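Local atomic coordinates of adenine phosphoribosyltransferase, putative (PDB entry 5VN4), a protein that probably catalyses the reversible conversion of adenine and 5-phospho-alpha-D-ribose 1-diphosphate into AMP and diphosphate, a one-step purine salvage reaction. Residues A[36-41]-A[53-58]; A[42-45]-A[49-52]; A[28-33]-A[59-64]; A[16-21]-A[185-190]. All coordinates share one frame; numbering follows the deposited sequence.

Contact 1: residues A[36-41]-A[53-58]; sequences KWYSPA and VGNITE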
loop_
_atom_site.group_PDB
_atom_site.type_symbol
_atom_site.label_atom_id
_atom_site.label_comp_id
_atom_site.label_asym_id
_atom_site.label_seq_id
_atom_site.Cartn_x
_atom_site.Cartn_y
_atom_site.Cartn_z
ATOM N N LYS A 36 -5.399 -15.202 -9.843
ATOM C CA LYS A 36 -4.541 -16.048 -10.658
ATOM C C LYS A 36 -3.260 -16.361 -9.901
ATOM O O LYS A 36 -2.766 -15.554 -9.101
ATOM C CB LYS A 36 -4.160 -15.364 -11.976
ATOM C CG LYS A 36 -5.328 -14.857 -12.791
ATOM C CD LYS A 36 -6.264 -15.986 -13.190
ATOM C CE LYS A 36 -7.473 -15.448 -13.937
ATOM N NZ LYS A 36 -8.468 -16.521 -14.199
ATOM N N TRP A 37 -2.710 -17.532 -10.176
ATOM C CA TRP A 37 -1.410 -17.893 -9.643
ATOM C C TRP A 37 -0.400 -18.040 -10.770
ATOM O O TRP A 37 -0.750 -18.337 -11.918
ATOM C CB TRP A 37 -1.462 -19.171 -8.802
ATOM C CG TRP A 37 -1.879 -20.404 -9.558
ATOM C CD1 TRP A 37 -3.148 -20.883 -9.704
ATOM C CD2 TRP A 37 -1.023 -21.311 -10.267
ATOM N NE1 TRP A 37 -3.138 -22.028 -10.464
ATOM C CE2 TRP A 37 -1.845 -22.318 -10.815
ATOM C CE3 TRP A 37 0.357 -21.377 -10.485
ATOM C CZ2 TRP A 37 -1.335 -23.371 -11.575
ATOM C CZ3 TRP A 37 0.863 -22.436 -11.240
ATOM C CH2 TRP A 37 0.016 -23.413 -11.773
ATOM N N TYR A 38 0.862 -17.832 -10.427
ATOM C CA TYR A 38 1.946 -17.891 -11.391
ATOM C C TYR A 38 2.980 -18.898 -10.919
ATOM O O TYR A 38 3.278 -18.991 -9.722
ATOM C CB TYR A 38 2.565 -16.498 -11.566
ATOM C CG TYR A 38 1.571 -15.493 -12.108
ATOM C CD1 TYR A 38 0.627 -14.892 -11.273
ATOM C CD2 TYR A 38 1.540 -15.176 -13.467
ATOM C CE1 TYR A 38 -0.299 -13.999 -11.771
ATOM C CE2 TYR A 38 0.623 -14.262 -13.974
ATOM C CZ TYR A 38 -0.293 -13.677 -13.115
ATOM O OH TYR A 38 -1.226 -12.780 -13.594
ATOM N N SER A 39 3.512 -19.662 -11.860
ATOM C CA SER A 39 4.537 -20.641 -11.548
ATOM C C SER A 39 5.872 -19.927 -11.376
ATOM O O SER A 39 6.005 -18.739 -11.690
ATOM C CB SER A 39 4.602 -21.674 -12.669
ATOM O OG SER A 39 5.106 -21.094 -13.860
ATOM N N PRO A 40 6.891 -20.622 -10.874
ATOM C CA PRO A 40 8.190 -19.956 -10.685
ATOM C C PRO A 40 8.716 -19.268 -11.931
ATOM O O PRO A 40 9.343 -18.207 -11.821
ATOM C CB PRO A 40 9.093 -21.103 -10.218
ATOM C CG PRO A 40 8.145 -21.994 -9.441
ATOM C CD PRO A 40 6.855 -21.948 -10.223
ATOM N N ALA A 41 8.439 -19.815 -13.117
ATOM C CA ALA A 41 8.901 -19.202 -14.359
ATOM C C ALA A 41 8.334 -17.803 -14.574
ATOM O O ALA A 41 8.919 -17.014 -15.325
ATOM C CB ALA A 41 8.545 -20.098 -15.549
ATOM N N VAL A 53 -1.239 -10.117 -6.137
ATOM C CA VAL A 53 -2.291 -9.259 -5.592
ATOM C C VAL A 53 -2.821 -8.257 -6.619
ATOM O O VAL A 53 -3.953 -7.766 -6.474
ATOM C CB VAL A 53 -1.784 -8.544 -4.322
ATOM C CG1 VAL A 53 -0.881 -7.376 -4.702
ATOM C CG2 VAL A 53 -2.942 -8.093 -3.449
ATOM N N GLY A 54 -2.045 -7.947 -7.663
ATOM C CA GLY A 54 -2.499 -6.961 -8.631
ATOM C C GLY A 54 -3.759 -7.364 -9.375
ATOM O O GLY A 54 -4.545 -6.503 -9.771
ATOM N N ASN A 55 -3.992 -8.667 -9.561
ATOM C CA ASN A 55 -5.244 -9.069 -10.196
ATOM C C ASN A 55 -6.444 -8.827 -9.291
ATOM O O ASN A 55 -7.570 -8.705 -9.785
ATOM C CB ASN A 55 -5.172 -10.520 -10.665
ATOM C CG ASN A 55 -4.204 -10.699 -11.823
ATOM O OD1 ASN A 55 -4.260 -9.960 -12.809
ATOM N ND2 ASN A 55 -3.293 -11.664 -11.697
ATOM N N ILE A 56 -6.222 -8.726 -7.982
ATOM C CA ILE A 56 -7.289 -8.350 -7.060
ATOM C C ILE A 56 -7.526 -6.845 -7.101
ATOM O O ILE A 56 -8.669 -6.388 -7.223
ATOM C CB ILE A 56 -6.958 -8.824 -5.631
ATOM C CG1 ILE A 56 -6.745 -10.346 -5.600
ATOM C CG2 ILE A 56 -8.047 -8.359 -4.645
ATOM C CD1 ILE A 56 -7.925 -11.139 -6.131
ATOM N N THR A 57 -6.454 -6.051 -6.978
ATOM C CA THR A 57 -6.641 -4.602 -6.950
ATOM C C THR A 57 -7.185 -4.083 -8.274
ATOM O O THR A 57 -7.842 -3.036 -8.302
ATOM C CB THR A 57 -5.353 -3.868 -6.561
ATOM O OG1 THR A 57 -4.331 -4.081 -7.541
ATOM C CG2 THR A 57 -4.866 -4.349 -5.214
ATOM N N GLU A 58 -6.938 -4.798 -9.373
ATOM C CA GLU A 58 -7.477 -4.421 -10.668
ATOM C C GLU A 58 -8.953 -4.748 -10.829
ATOM O O GLU A 58 -9.535 -4.369 -11.856
ATOM C CB GLU A 58 -6.666 -5.066 -11.788
ATOM C CG GLU A 58 -5.321 -4.420 -11.954
ATOM C CD GLU A 58 -4.443 -5.123 -12.958
ATOM O OE1 GLU A 58 -4.977 -5.754 -13.900
ATOM O OE2 GLU A 58 -3.209 -5.025 -12.806
HETATM O O HOH W 1 -3.560 -13.032 -9.200
#
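K36 meets N55 through the root of its side chain: CB lies 3.8 Å from N55 ND2, and the chain then bends at chi2, so that its aliphatic part crosses the asparagine at about a right angle while the ammonium leads off from the helix. The backbone of K36 takes part as well. Its N-H donates to a water, which also accepts from N55 ND2 at 2.9 Å and so bridges the two segments. W37 turns its indole to the other side of the strand, as expected from the alternation along a beta strand; strands 37-38 and 50-51 form a two-stranded antiparallel hairpin, and the short helix 54-57 follows directly from it. Y38 then points back toward that helix. N55 ND2 donates to Y38 OH over 3.0 Å with an N-H...O angle of 159°, and the hydroxyl lies in the amide plane. Ring and amide are nearly coplanar, 16° apart, with the nitrogen at the ring's edge. Asparagine suits the place because its one NH2 group serves two acceptors, the phenol oxygen and the water. On the second subunit, A116 packs against Y38 and R140 against N55.

Contact 2: residues A[42-45]-A[49-52]; sequences FSPH and RFAE. With ADE (adenine), chain C.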
loop_
_atom_site.group_PDB
_atom_site.type_symbol
_atom_site.label_atom_id
_atom_site.label_comp_id
_atom_site.label_asym_id
_atom_site.label_seq_id
_atom_site.Cartn_x
_atom_site.Cartn_y
_atom_site.Cartn_z
ATOM N N PHE A 42 7.220 -17.471 -13.934
ATOM C CA PHE A 42 6.603 -16.165 -14.142
ATOM C C PHE A 42 6.351 -15.438 -12.830
ATOM O O PHE A 42 5.442 -14.614 -12.744
ATOM C CB PHE A 42 5.328 -16.298 -14.975
ATOM C CG PHE A 42 5.602 -16.714 -16.386
ATOM C CD1 PHE A 42 6.007 -15.774 -17.323
ATOM C CD2 PHE A 42 5.514 -18.045 -16.769
ATOM C CE1 PHE A 42 6.296 -16.145 -18.615
ATOM C CE2 PHE A 42 5.807 -18.430 -18.078
ATOM C CZ PHE A 42 6.196 -17.471 -18.999
ATOM N N SER A 43 7.156 -15.696 -11.811
ATOM C CA SER A 43 6.903 -15.157 -10.485
ATOM C C SER A 43 8.177 -14.580 -9.894
ATOM O O SER A 43 9.281 -15.031 -10.225
ATOM C CB SER A 43 6.401 -16.283 -9.574
ATOM O OG SER A 43 6.557 -15.974 -8.207
ATOM N N PRO A 44 8.057 -13.595 -8.998
ATOM C CA PRO A 44 9.239 -13.076 -8.300
ATOM C C PRO A 44 9.753 -13.987 -7.194
ATOM O O PRO A 44 10.849 -13.734 -6.673
ATOM C CB PRO A 44 8.741 -11.734 -7.735
ATOM C CG PRO A 44 7.265 -11.948 -7.523
ATOM C CD PRO A 44 6.834 -12.828 -8.672
ATOM N N HIS A 45 9.024 -15.045 -6.829
ATOM C CA HIS A 45 9.463 -15.970 -5.782
ATOM C C HIS A 45 9.040 -17.385 -6.133
ATOM O O HIS A 45 7.862 -17.614 -6.416
ATOM C CB HIS A 45 8.833 -15.590 -4.446
ATOM C CG HIS A 45 9.185 -14.212 -4.002
ATOM N ND1 HIS A 45 10.459 -13.866 -3.602
ATOM C CD2 HIS A 45 8.445 -13.084 -3.929
ATOM C CE1 HIS A 45 10.481 -12.583 -3.287
ATOM N NE2 HIS A 45 9.273 -12.085 -3.476
ATOM N N ARG A 49 2.858 -21.842 -6.404
ATOM C CA ARG A 49 1.739 -21.055 -6.926
ATOM C C ARG A 49 1.757 -19.694 -6.235
ATOM O O ARG A 49 1.386 -19.575 -5.063
ATOM C CB ARG A 49 0.414 -21.792 -6.737
ATOM C CG ARG A 49 0.431 -23.167 -7.400
ATOM C CD ARG A 49 -0.934 -23.827 -7.634
ATOM N NE ARG A 49 -0.746 -25.023 -8.465
ATOM C CZ ARG A 49 -1.702 -25.670 -9.126
ATOM N NH1 ARG A 49 -2.964 -25.268 -9.066
ATOM N NH2 ARG A 49 -1.387 -26.734 -9.854
ATOM N N PHE A 50 2.201 -18.675 -6.961
ATOM C CA PHE A 50 2.302 -17.323 -6.429
ATOM C C PHE A 50 1.051 -16.537 -6.799
ATOM O O PHE A 50 0.767 -16.331 -7.985
ATOM C CB PHE A 50 3.544 -16.622 -6.976
ATOM C CG PHE A 50 3.738 -15.231 -6.426
ATOM C CD1 PHE A 50 4.414 -15.028 -5.232
ATOM C CD2 PHE A 50 3.229 -14.127 -7.087
ATOM C CE1 PHE A 50 4.582 -13.745 -4.719
ATOM C CE2 PHE A 50 3.405 -12.855 -6.586
ATOM C CZ PHE A 50 4.072 -12.661 -5.390
ATOM N N ALA A 51 0.343 -16.049 -5.784
ATOM C CA ALA A 51 -0.939 -15.368 -5.973
ATOM C C ALA A 51 -0.695 -13.863 -6.060
ATOM O O ALA A 51 -0.532 -13.182 -5.042
ATOM C CB ALA A 51 -1.888 -15.727 -4.838
ATOM N N GLU A 52 -0.698 -13.338 -7.284
ATOM C CA GLU A 52 -0.388 -11.931 -7.525
ATOM C C GLU A 52 -1.536 -11.033 -7.061
ATOM O O GLU A 52 -2.667 -11.137 -7.546
ATOM C CB GLU A 52 -0.110 -11.730 -9.017
ATOM C CG GLU A 52 -0.040 -10.280 -9.487
ATOM C CD GLU A 52 1.039 -9.475 -8.787
ATOM O OE1 GLU A 52 2.185 -9.978 -8.679
ATOM O OE2 GLU A 52 0.732 -8.340 -8.347
HETATM N N9 ADE C . 3.389 -14.399 0.080
HETATM C C8 ADE C . 3.797 -15.542 0.694
HETATM N N7 ADE C . 3.480 -16.637 0.040
HETATM C C5 ADE C . 2.812 -16.177 -1.078
HETATM C C6 ADE C . 2.213 -16.845 -2.174
HETATM N N6 ADE C . 2.195 -18.184 -2.319
HETATM N N1 ADE C . 1.633 -16.082 -3.122
HETATM C C2 ADE C . 1.649 -14.749 -2.973
HETATM N N3 ADE C . 2.180 -14.013 -1.998
HETATM C C4 ADE C . 2.748 -14.797 -1.069
#
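P44 and adenine lie over opposite faces of the F50 ring. On the protein side the contact is CH-pi: P44 CD stands 4.2 Å from the centroid of the F50 ring, 16° off its normal, and P44 CG comes to 3.9 Å from F50 CZ. A proline ring is compact and rigid, and presents CG and CD together to an aromatic face. On the other side adenine C2 approaches F50 CE1 to 3.6 Å, displaced toward the rim. A trans chi1 (-178°) carries the ring of F50 out between the loop and the base.

Two further touches reach F50 obliquely. One is apolar, H45 CD2 meeting F50 CE1 at 4.0 Å; the other brings S43 OG beside F50 CB. In one of the two modelled conformers of the serine, S43 OG donates to H45 O over 2.8 Å, so this bond within the loop may not be permanent.

Within these segments the polar contacts with the base are made by backbone. A51 N donates to adenine N1 (3.0 Å, 169°), and adenine N6 donates to R49 O over 3.2 Å, nearly straight too. Neighbouring peptide groups thus read one donor and one acceptor on the base, the pattern of adenine's Watson-Crick edge. R90 and E128 add further hydrogen bonds to the base in this adenine pocket of the phosphoribosyltransferase kind, with F50 forming one aromatic wall.

Contact 3: residues A[28-33]-A[59-64]; sequences RKKFEK and NPEVMR
V62 meets helix 26-34 with both of its methyl groups, each serving a different neighbour. The CH-pi contact comes from CG1, which a chi1 of 168° sets trans to the amide nitrogen of V62 and over one face of the F31 ring, 3.8 Å from the centroid and 17° off the normal. It is offset toward the rim on the CE1-CZ side, with V62 CG1 3.7 Å from F31 CZ. The other methyl makes the plain aliphatic contact, V62 CG2 lying 3.9 Å from K30 CB. A branched residue suits this place because its two methyls diverge straight from the helix, one to a ring and one to the base of a lysine.

Toward solvent the contact changes character. E61 reaches out in extended form and crosses K30 at about a right angle, with K30 CE 3.5 Å from E61 OE1. The charged atoms stay apart, K30 NZ and E61 OE1 being 4.6 Å from each other, so the opposite charges probably attract weakly without forming a salt bridge.

Hydrogen bonds act within the segments. N59 is the N-cap of helix 60-75: its OD1 accepts from V62 N at 2.9 Å, in the carbonyl plane, and so satisfies an amide of the first turn. K33 NZ bonds back to K29 O.

The short axis segments run 10.1 Å apart at 144°, closer to antiparallel than to perpendicular. I56 of helix 54-57 packs against both F31 and V62, while F31 also rests on L211 and V212, so the F31 side chain joins helix 60-75 and helix 54-57 to strand 208-213 of the central sheet.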
loop_
_atom_site.group_PDB
_atom_site.type_symbol
_atom_site.label_atom_id
_atom_site.label_comp_id
_atom_site.label_asym_id
_atom_site.label_seq_id
_atom_site.Cartn_x
_atom_site.Cartn_y
_atom_site.Cartn_z
ATOM N N ARG A 28 -16.537 -15.523 -2.370
ATOM C CA ARG A 28 -15.548 -16.513 -2.787
ATOM C C ARG A 28 -15.637 -16.786 -4.288
ATOM O O ARG A 28 -14.612 -16.874 -4.970
ATOM C CB ARG A 28 -15.701 -17.813 -2.002
ATOM C CG ARG A 28 -14.736 -18.897 -2.476
ATOM C CD ARG A 28 -14.858 -20.178 -1.678
ATOM N NE ARG A 28 -14.369 -20.061 -0.304
ATOM C CZ ARG A 28 -13.093 -20.199 0.063
ATOM N NH1 ARG A 28 -12.137 -20.400 -0.845
ATOM N NH2 ARG A 28 -12.763 -20.108 1.345
ATOM N N LYS A 29 -16.854 -16.928 -4.818
ATOM C CA LYS A 29 -17.005 -17.188 -6.246
ATOM C C LYS A 29 -16.420 -16.054 -7.082
ATOM O O LYS A 29 -15.839 -16.298 -8.146
ATOM C CB LYS A 29 -18.477 -17.422 -6.581
ATOM C CG LYS A 29 -19.108 -18.591 -5.836
ATOM C CD LYS A 29 -18.568 -19.944 -6.286
ATOM C CE LYS A 29 -19.325 -21.084 -5.588
ATOM N NZ LYS A 29 -18.881 -22.446 -5.995
ATOM N N LYS A 30 -16.566 -14.805 -6.624
ATOM C CA LYS A 30 -15.945 -13.689 -7.337
ATOM C C LYS A 30 -14.421 -13.789 -7.318
ATOM O O LYS A 30 -13.767 -13.563 -8.341
ATOM C CB LYS A 30 -16.406 -12.355 -6.744
ATOM C CG LYS A 30 -17.874 -12.044 -7.006
ATOM C CD LYS A 30 -18.280 -10.697 -6.439
ATOM C CE LYS A 30 -19.703 -10.358 -6.821
ATOM N NZ LYS A 30 -20.655 -11.370 -6.300
ATOM N N PHE A 31 -13.835 -14.112 -6.157
ATOM C CA PHE A 31 -12.391 -14.329 -6.081
ATOM C C PHE A 31 -11.952 -15.436 -7.032
ATOM O O PHE A 31 -10.886 -15.343 -7.655
ATOM C CB PHE A 31 -11.984 -14.731 -4.661
ATOM C CG PHE A 31 -11.638 -13.581 -3.749
ATOM C CD1 PHE A 31 -10.387 -12.978 -3.802
ATOM C CD2 PHE A 31 -12.541 -13.143 -2.789
ATOM C CE1 PHE A 31 -10.054 -11.933 -2.926
ATOM C CE2 PHE A 31 -12.207 -12.109 -1.918
ATOM C CZ PHE A 31 -10.958 -11.511 -1.990
ATOM N N GLU A 32 -12.751 -16.503 -7.144
ATOM C CA GLU A 32 -12.349 -17.639 -7.972
ATOM C C GLU A 32 -12.208 -17.253 -9.436
ATOM O O GLU A 32 -11.452 -17.894 -10.171
ATOM C CB GLU A 32 -13.351 -18.781 -7.823
ATOM C CG GLU A 32 -13.213 -19.518 -6.499
ATOM C CD GLU A 32 -14.317 -20.529 -6.249
ATOM O OE1 GLU A 32 -15.230 -20.642 -7.095
ATOM O OE2 GLU A 32 -14.271 -21.211 -5.195
ATOM N N LYS A 33 -12.910 -16.213 -9.879
ATOM C CA LYS A 33 -12.822 -15.795 -11.271
ATOM C C LYS A 33 -11.695 -14.807 -11.537
ATOM O O LYS A 33 -11.372 -14.567 -12.705
ATOM C CB LYS A 33 -14.167 -15.224 -11.730
ATOM C CG LYS A 33 -15.268 -16.268 -11.673
ATOM C CD LYS A 33 -16.624 -15.743 -12.092
ATOM C CE LYS A 33 -17.672 -16.843 -11.943
ATOM N NZ LYS A 33 -17.699 -17.388 -10.551
ATOM N N ASN A 59 -9.577 -5.406 -9.850
ATOM C CA ASN A 59 -10.998 -5.721 -9.930
ATOM C C ASN A 59 -11.750 -4.927 -8.873
ATOM O O ASN A 59 -11.800 -5.343 -7.705
ATOM C CB ASN A 59 -11.232 -7.223 -9.746
ATOM C CG ASN A 59 -12.648 -7.623 -10.081
ATOM O OD1 ASN A 59 -13.537 -7.576 -9.230
ATOM N ND2 ASN A 59 -12.875 -7.990 -11.341
ATOM N N PRO A 60 -12.345 -3.780 -9.219
ATOM C CA PRO A 60 -12.989 -2.966 -8.176
ATOM C C PRO A 60 -14.141 -3.666 -7.480
ATOM O O PRO A 60 -14.389 -3.383 -6.302
ATOM C CB PRO A 60 -13.413 -1.683 -8.920
ATOM C CG PRO A 60 -13.436 -2.069 -10.370
ATOM C CD PRO A 60 -12.322 -3.081 -10.518
ATOM N N GLU A 61 -14.857 -4.569 -8.159
ATOM C CA GLU A 61 -15.936 -5.295 -7.493
ATOM C C GLU A 61 -15.409 -6.138 -6.332
ATOM O O GLU A 61 -15.984 -6.133 -5.238
ATOM C CB GLU A 61 -16.714 -6.148 -8.499
ATOM C CG GLU A 61 -17.879 -6.910 -7.885
ATOM C CD GLU A 61 -18.684 -7.691 -8.904
ATOM O OE1 GLU A 61 -19.923 -7.592 -8.874
ATOM O OE2 GLU A 61 -18.082 -8.394 -9.739
ATOM N N VAL A 62 -14.316 -6.879 -6.551
ATOM C CA VAL A 62 -13.742 -7.665 -5.458
ATOM C C VAL A 62 -13.161 -6.756 -4.378
ATOM O O VAL A 62 -13.307 -7.029 -3.180
ATOM C CB VAL A 62 -12.724 -8.701 -5.981
ATOM C CG1 VAL A 62 -11.913 -9.296 -4.827
ATOM C CG2 VAL A 62 -13.430 -9.819 -6.753
ATOM N N MET A 63 -12.491 -5.667 -4.774
ATOM C CA MET A 63 -11.972 -4.735 -3.774
ATOM C C MET A 63 -13.090 -4.176 -2.904
ATOM O O MET A 63 -12.951 -4.089 -1.677
ATOM C CB MET A 63 -11.189 -3.606 -4.442
ATOM C CG MET A 63 -9.851 -4.037 -5.018
ATOM S SD MET A 63 -8.641 -4.496 -3.740
ATOM C CE MET A 63 -8.029 -2.885 -3.238
ATOM N N ARG A 64 -14.212 -3.807 -3.524
ATOM C CA ARG A 64 -15.368 -3.348 -2.761
ATOM C C ARG A 64 -15.907 -4.451 -1.854
ATOM O O ARG A 64 -16.333 -4.180 -0.727
ATOM C CB ARG A 64 -16.448 -2.850 -3.718
ATOM C CG ARG A 64 -17.631 -2.174 -3.042
ATOM C CD ARG A 64 -18.554 -1.554 -4.082
ATOM N NE ARG A 64 -17.782 -0.778 -5.052
ATOM C CZ ARG A 64 -17.608 -1.119 -6.326
ATOM N NH1 ARG A 64 -18.177 -2.214 -6.813
ATOM N NH2 ARG A 64 -16.872 -0.353 -7.117
#

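Contact 4: residues A[16-21]-A[185-190]; sequences PNYFTL and GLTFLK
Y18 reaches from its strand across to the loop that follows strand 184-185, and T187 lies over its ring. From CB, which points toward the loop, a chi1 of -150°, well short of fully trans to the backbone N, swings the ring across. Farther along, T187 CG2 stands almost over the ring centre, 4.0 Å from the centroid and 13° off the normal, a CH-pi contact. The methyl is equally close to CE1 and CZ, while CE2 lies 4.1 Å from T187 CA. Threonine suits this place because it offers a methyl to the ring and still keeps a hydroxyl, which bonds to E214. At the tip, Y18 OH comes to 3.2 Å from G185 CA, near the ring plane; glycine fits here, where a side chain would run into the phenol oxygen. The hydroxyl donates to a water at 2.8 Å, and this water in turn donates to L186 O at 2.7 Å, so a buried polar end is joined to the loop backbone. L186 sends its side chain the other way, into the adenine pocket. Around the contact, strand 18-21 runs between strands 11-15 and 208-213; Y18 also touches T210 of the latter and T192 of helix 192-197.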
loop_
_atom_site.group_PDB
_atom_site.type_symbol
_atom_site.label_atom_id
_atom_site.label_comp_id
_atom_site.label_asym_id
_atom_site.label_seq_id
_atom_site.Cartn_x
_atom_site.Cartn_y
_atom_site.Cartn_z
ATOM N N PRO A 16 -8.416 -24.662 13.979
ATOM C CA PRO A 16 -8.716 -23.849 15.174
ATOM C C PRO A 16 -8.294 -22.396 14.994
ATOM O O PRO A 16 -7.124 -22.089 14.746
ATOM C CB PRO A 16 -7.936 -24.561 16.288
ATOM C CG PRO A 16 -7.886 -26.010 15.840
ATOM C CD PRO A 16 -7.735 -25.929 14.329
ATOM N N ASN A 17 -9.279 -21.499 15.093
ATOM C CA ASN A 17 -9.086 -20.059 14.919
ATOM C C ASN A 17 -8.510 -19.687 13.550
ATOM O O ASN A 17 -7.823 -18.675 13.408
ATOM C CB ASN A 17 -8.316 -19.419 16.075
ATOM C CG ASN A 17 -9.246 -18.813 17.097
ATOM O OD1 ASN A 17 -10.348 -18.389 16.756
ATOM N ND2 ASN A 17 -8.814 -18.760 18.351
ATOM N N TYR A 18 -8.816 -20.481 12.525
ATOM C CA TYR A 18 -8.464 -20.167 11.140
ATOM C C TYR A 18 -9.760 -20.218 10.343
ATOM O O TYR A 18 -10.299 -21.304 10.108
ATOM C CB TYR A 18 -7.434 -21.162 10.595
ATOM C CG TYR A 18 -6.490 -20.606 9.536
ATOM C CD1 TYR A 18 -6.903 -19.640 8.623
ATOM C CD2 TYR A 18 -5.173 -21.056 9.458
ATOM C CE1 TYR A 18 -6.027 -19.141 7.670
ATOM C CE2 TYR A 18 -4.288 -20.570 8.504
ATOM C CZ TYR A 18 -4.727 -19.607 7.610
ATOM O OH TYR A 18 -3.864 -19.114 6.659
ATOM N N PHE A 19 -10.271 -19.046 9.968
ATOM C CA PHE A 19 -11.565 -18.899 9.312
ATOM C C PHE A 19 -11.383 -18.454 7.868
ATOM O O PHE A 19 -10.499 -17.647 7.570
ATOM C CB PHE A 19 -12.413 -17.837 10.020
ATOM C CG PHE A 19 -12.768 -18.181 11.443
ATOM C CD1 PHE A 19 -11.885 -17.911 12.487
ATOM C CD2 PHE A 19 -13.988 -18.770 11.739
ATOM C CE1 PHE A 19 -12.223 -18.227 13.806
ATOM C CE2 PHE A 19 -14.330 -19.080 13.049
ATOM C CZ PHE A 19 -13.442 -18.811 14.084
ATOM N N THR A 20 -12.240 -18.967 6.985
ATOM C CA THR A 20 -12.248 -18.569 5.587
ATOM C C THR A 20 -13.693 -18.594 5.098
ATOM O O THR A 20 -14.571 -19.156 5.751
ATOM C CB THR A 20 -11.326 -19.482 4.767
ATOM O OG1 THR A 20 -11.125 -18.931 3.461
ATOM C CG2 THR A 20 -11.906 -20.886 4.647
ATOM N N LEU A 21 -13.956 -17.956 3.959
ATOM C CA LEU A 21 -15.330 -17.923 3.473
ATOM C C LEU A 21 -15.834 -19.333 3.180
ATOM O O LEU A 21 -15.070 -20.221 2.788
ATOM C CB LEU A 21 -15.436 -17.075 2.205
ATOM C CG LEU A 21 -15.359 -15.558 2.388
ATOM C CD1 LEU A 21 -15.180 -14.900 1.027
ATOM C CD2 LEU A 21 -16.590 -15.016 3.099
ATOM N N GLY A 185 -5.454 -17.277 2.716
ATOM C CA GLY A 185 -4.767 -18.063 3.725
ATOM C C GLY A 185 -4.419 -19.418 3.157
ATOM O O GLY A 185 -5.295 -20.108 2.624
ATOM N N LEU A 186 -3.146 -19.806 3.221
ATOM C CA LEU A 186 -2.728 -21.114 2.715
ATOM C C LEU A 186 -2.766 -22.047 3.918
ATOM O O LEU A 186 -1.783 -22.205 4.646
ATOM C CB LEU A 186 -1.351 -21.023 2.074
ATOM C CG LEU A 186 -1.242 -19.978 0.948
ATOM C CD1 LEU A 186 0.162 -19.914 0.388
ATOM C CD2 LEU A 186 -2.249 -20.251 -0.158
ATOM N N THR A 187 -3.934 -22.655 4.154
ATOM C CA THR A 187 -4.158 -23.288 5.454
ATOM C C THR A 187 -3.267 -24.502 5.667
ATOM O O THR A 187 -2.968 -24.843 6.814
ATOM C CB THR A 187 -5.635 -23.623 5.684
ATOM O OG1 THR A 187 -6.034 -24.705 4.839
ATOM C CG2 THR A 187 -6.511 -22.411 5.402
ATOM N N PHE A 188 -2.817 -25.146 4.588
ATOM C CA PHE A 188 -1.934 -26.297 4.742
ATOM C C PHE A 188 -0.605 -25.923 5.387
ATOM O O PHE A 188 0.083 -26.803 5.914
ATOM C CB PHE A 188 -1.725 -27.016 3.399
ATOM C CG PHE A 188 -1.041 -26.184 2.347
ATOM C CD1 PHE A 188 0.341 -26.195 2.218
ATOM C CD2 PHE A 188 -1.782 -25.410 1.465
ATOM C CE1 PHE A 188 0.968 -25.428 1.232
ATOM C CE2 PHE A 188 -1.162 -24.647 0.482
ATOM C CZ PHE A 188 0.216 -24.656 0.371
ATOM N N LEU A 189 -0.235 -24.640 5.368
ATOM C CA LEU A 189 0.970 -24.166 6.037
ATOM C C LEU A 189 0.750 -23.838 7.509
ATOM O O LEU A 189 1.719 -23.521 8.207
ATOM C CB LEU A 189 1.562 -22.954 5.302
ATOM C CG LEU A 189 2.015 -23.228 3.859
ATOM C CD1 LEU A 189 2.474 -21.939 3.194
ATOM C CD2 LEU A 189 3.125 -24.265 3.811
ATOM N N LYS A 190 -0.493 -23.895 7.991
ATOM C CA LYS A 190 -0.797 -23.707 9.410
ATOM C C LYS A 190 -0.164 -22.424 9.954
ATOM O O LYS A 190 0.526 -22.417 10.977
ATOM C CB LYS A 190 -0.416 -24.947 10.224
ATOM C CG LYS A 190 -1.138 -26.210 9.755
ATOM C CD LYS A 190 -0.770 -27.432 10.585
ATOM C CE LYS A 190 -1.453 -28.681 10.045
ATOM N NZ LYS A 190 -2.940 -28.546 10.020
HETATM O O HOH W 2 -1.441 -20.437 6.693
#

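Along the chain the contacts are nested: 42-45 with 49-52 lies inside the loop closed by contact 1, which lies inside that of contact 3, and all lie inside that of contact 4. Contacts 1 and 2, with centres 6 Å apart, share the hairpin of strands 37-38 and 50-51. Contact 3, its centre about 13 Å from that of contact 1, is joined to it through I56 of helix 54-57. Contact 4 has its centre about 20 Å from those of contacts 1 and 2, yet R28 bonds to L21 O, linking it to contact 3. Contacts 2 and 4 supply different residues of the adenine pocket, and contacts 1 to 3 touch the second subunit of the homodimer.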